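Local coordinates for protein esterase (Staphylococcus aureus subsp. aureus USA300_TCH1516, PDB 3D7R) that probably hydrolyses ester bonds, as a putative esterase of the alpha/beta hydrolase fold, at residues K97-I102 against Y128-P133. Residues are numbered along the deposited sequence; the frame is centred on the assembly and turned at random.
Sequences KKILYI and YEVVLP
E129 N donates to K97 O at 2.9 Å and opens a run of four backbone hydrogen bonds that joins parallel strands 98-102 and 129-133, starting one residue ahead of the first. I99 uses both its backbone groups: its N gives to E129 O and its O accepts from V131 N at 2.7 Å. Y101 N to V131 O closes the run. P133 has no N-H to offer Y101 O; a water donates to Y101 O (2.7 Å) and to P133 O.

One salt bridge lies on the face of K98 and E129. A bend at chi2 (-77°) lays the K98 chain beside the E129 side chain, and NZ meets E129 OE1 at 2.7 Å from above the carboxylate plane. R88 also pairs with OE1, N90 holds OE2, and I95 O takes a second bond from K98 NZ.

Just before the strands, K97 CB lies over one face of the Y128 ring, 3.7 Å from its centroid, in a CH-pi contact. K97 CE reaches Y128 CE1 at 3.5 Å, while Y128 OH is hydrogen-bonded to D319 OD1.

Apolar contacts occur on both faces. I99 CG1 touches Y128 CD2, and Y101 CB meets V130 CG1, on the side covered by helix 113-126. On the other side L100 CD1 packs against P133 CD at 3.9 Å, near helix 143-161.

The strands and helix 113-126 form a beta-alpha-beta unit in the central sheet of the hydrolase fold. Backbone bonds fix the pairing, and the buried E129 carboxylate is probably stabilised as an anion by K98 and R88.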
loop_
_atom_site.group_PDB
_atom_site.type_symbol
_atom_site.label_atom_id
_atom_site.label_comp_id
_atom_site.label_asym_id
_atom_site.label_seq_id
_atom_site.Cartn_x
_atom_site.Cartn_y
_atom_site.Cartn_z
ATOM N N LYS A 97 -4.452 -19.673 3.024
ATOM C CA LYS A 97 -3.569 -18.565 3.386
ATOM C C LYS A 97 -4.070 -17.278 2.729
ATOM O O LYS A 97 -4.551 -17.307 1.596
ATOM C CB LYS A 97 -2.116 -18.867 2.984
ATOM C CG LYS A 97 -1.521 -20.110 3.678
ATOM C CD LYS A 97 -0.105 -20.434 3.231
ATOM C CE LYS A 97 0.003 -20.800 1.720
ATOM N NZ LYS A 97 -0.598 -22.120 1.313
ATOM N N LYS A 98 -3.970 -16.161 3.443
ATOM C CA LYS A 98 -4.502 -14.884 2.956
ATOM C C LYS A 98 -3.437 -13.798 2.848
ATOM O O LYS A 98 -2.531 -13.725 3.689
ATOM C CB LYS A 98 -5.595 -14.353 3.897
ATOM C CG LYS A 98 -6.565 -15.390 4.486
ATOM C CD LYS A 98 -7.608 -15.822 3.480
ATOM C CE LYS A 98 -8.677 -16.721 4.126
ATOM N NZ LYS A 98 -9.369 -17.495 3.059
ATOM N N ILE A 99 -3.583 -12.937 1.835
ATOM C CA ILE A 99 -2.872 -11.649 1.798
ATOM C C ILE A 99 -3.922 -10.544 1.954
ATOM O O ILE A 99 -4.826 -10.408 1.119
ATOM C CB ILE A 99 -2.094 -11.420 0.484
ATOM C CG1 ILE A 99 -0.933 -12.407 0.363
ATOM C CG2 ILE A 99 -1.563 -9.959 0.414
ATOM C CD1 ILE A 99 -0.377 -12.565 -1.081
ATOM N N LEU A 100 -3.832 -9.795 3.047
ATOM C CA LEU A 100 -4.648 -8.595 3.210
ATOM C C LEU A 100 -3.960 -7.492 2.430
ATOM O O LEU A 100 -2.899 -7.008 2.839
ATOM C CB LEU A 100 -4.766 -8.208 4.701
ATOM C CG LEU A 100 -5.590 -6.958 5.038
ATOM C CD1 LEU A 100 -6.977 -6.979 4.342
ATOM C CD2 LEU A 100 -5.750 -6.799 6.553
ATOM N N TYR A 101 -4.554 -7.083 1.314
ATOM C CA TYR A 101 -3.900 -6.103 0.444
ATOM C C TYR A 101 -4.467 -4.700 0.620
ATOM O O TYR A 101 -5.658 -4.486 0.362
ATOM C CB TYR A 101 -3.953 -6.519 -1.048
ATOM C CG TYR A 101 -2.975 -5.697 -1.871
ATOM C CD1 TYR A 101 -1.706 -6.194 -2.193
ATOM C CD2 TYR A 101 -3.297 -4.405 -2.270
ATOM C CE1 TYR A 101 -0.800 -5.422 -2.907
ATOM C CE2 TYR A 101 -2.404 -3.633 -2.980
ATOM C CZ TYR A 101 -1.158 -4.143 -3.287
ATOM O OH TYR A 101 -0.278 -3.362 -3.980
ATOM N N ILE A 102 -3.608 -3.749 1.010
ATOM C CA ILE A 102 -4.011 -2.347 1.234
ATOM C C ILE A 102 -3.522 -1.491 0.052
ATOM O O ILE A 102 -2.327 -1.203 -0.067
ATOM C CB ILE A 102 -3.457 -1.792 2.585
ATOM C CG1 ILE A 102 -3.710 -2.769 3.769
ATOM C CG2 ILE A 102 -4.027 -0.397 2.863
ATOM C CD1 ILE A 102 -5.195 -3.204 3.987
ATOM N N TYR A 128 -1.974 -17.599 -2.513
ATOM C CA TYR A 128 -2.739 -17.091 -1.383
ATOM C C TYR A 128 -4.040 -16.481 -1.913
ATOM O O TYR A 128 -4.099 -16.061 -3.067
ATOM C CB TYR A 128 -1.963 -15.979 -0.671
ATOM C CG TYR A 128 -0.804 -16.435 0.199
ATOM C CD1 TYR A 128 0.137 -17.361 -0.267
ATOM C CD2 TYR A 128 -0.638 -15.914 1.475
ATOM C CE1 TYR A 128 1.211 -17.759 0.535
ATOM C CE2 TYR A 128 0.433 -16.313 2.295
ATOM C CZ TYR A 128 1.342 -17.232 1.818
ATOM O OH TYR A 128 2.389 -17.623 2.621
ATOM N N GLU A 129 -5.074 -16.429 -1.073
ATOM C CA GLU A 129 -6.251 -15.645 -1.389
ATOM C C GLU A 129 -5.959 -14.176 -1.083
ATOM O O GLU A 129 -5.632 -13.822 0.063
ATOM C CB GLU A 129 -7.445 -16.111 -0.565
ATOM C CG GLU A 129 -8.672 -15.267 -0.769
ATOM C CD GLU A 129 -9.892 -15.885 -0.125
ATOM O OE1 GLU A 129 -10.064 -15.711 1.106
ATOM O OE2 GLU A 129 -10.681 -16.518 -0.866
ATOM N N VAL A 130 -6.084 -13.326 -2.098
ATOM C CA VAL A 130 -5.795 -11.895 -1.920
ATOM C C VAL A 130 -7.088 -11.166 -1.576
ATOM O O VAL A 130 -8.099 -11.303 -2.287
ATOM C CB VAL A 130 -5.143 -11.292 -3.166
ATOM C CG1 VAL A 130 -5.006 -9.737 -3.037
ATOM C CG2 VAL A 130 -3.780 -11.942 -3.406
ATOM N N VAL A 131 -7.054 -10.412 -0.484
ATOM C CA VAL A 131 -8.254 -9.734 0.022
ATOM C C VAL A 131 -8.078 -8.219 -0.125
ATOM O O VAL A 131 -7.138 -7.621 0.433
ATOM C CB VAL A 131 -8.551 -10.120 1.495
ATOM C CG1 VAL A 131 -9.839 -9.435 1.994
ATOM C CG2 VAL A 131 -8.680 -11.664 1.644
ATOM N N LEU A 132 -8.991 -7.627 -0.887
ATOM C CA LEU A 132 -8.946 -6.208 -1.254
ATOM C C LEU A 132 -10.134 -5.450 -0.643
ATOM O O LEU A 132 -11.192 -5.365 -1.257
ATOM C CB LEU A 132 -8.958 -6.067 -2.792
ATOM C CG LEU A 132 -8.987 -4.657 -3.420
ATOM C CD1 LEU A 132 -7.763 -3.840 -3.007
ATOM C CD2 LEU A 132 -9.144 -4.717 -4.952
ATOM N N PRO A 133 -9.962 -4.901 0.581
ATOM C CA PRO A 133 -10.968 -3.993 1.172
ATOM C C PRO A 133 -10.974 -2.587 0.546
ATOM O O PRO A 133 -9.918 -1.973 0.376
ATOM C CB PRO A 133 -10.553 -3.922 2.633
ATOM C CG PRO A 133 -9.031 -4.132 2.607
ATOM C CD PRO A 133 -8.811 -5.126 1.473
HETATM O O HOH W 1 -7.144 -2.273 0.166
#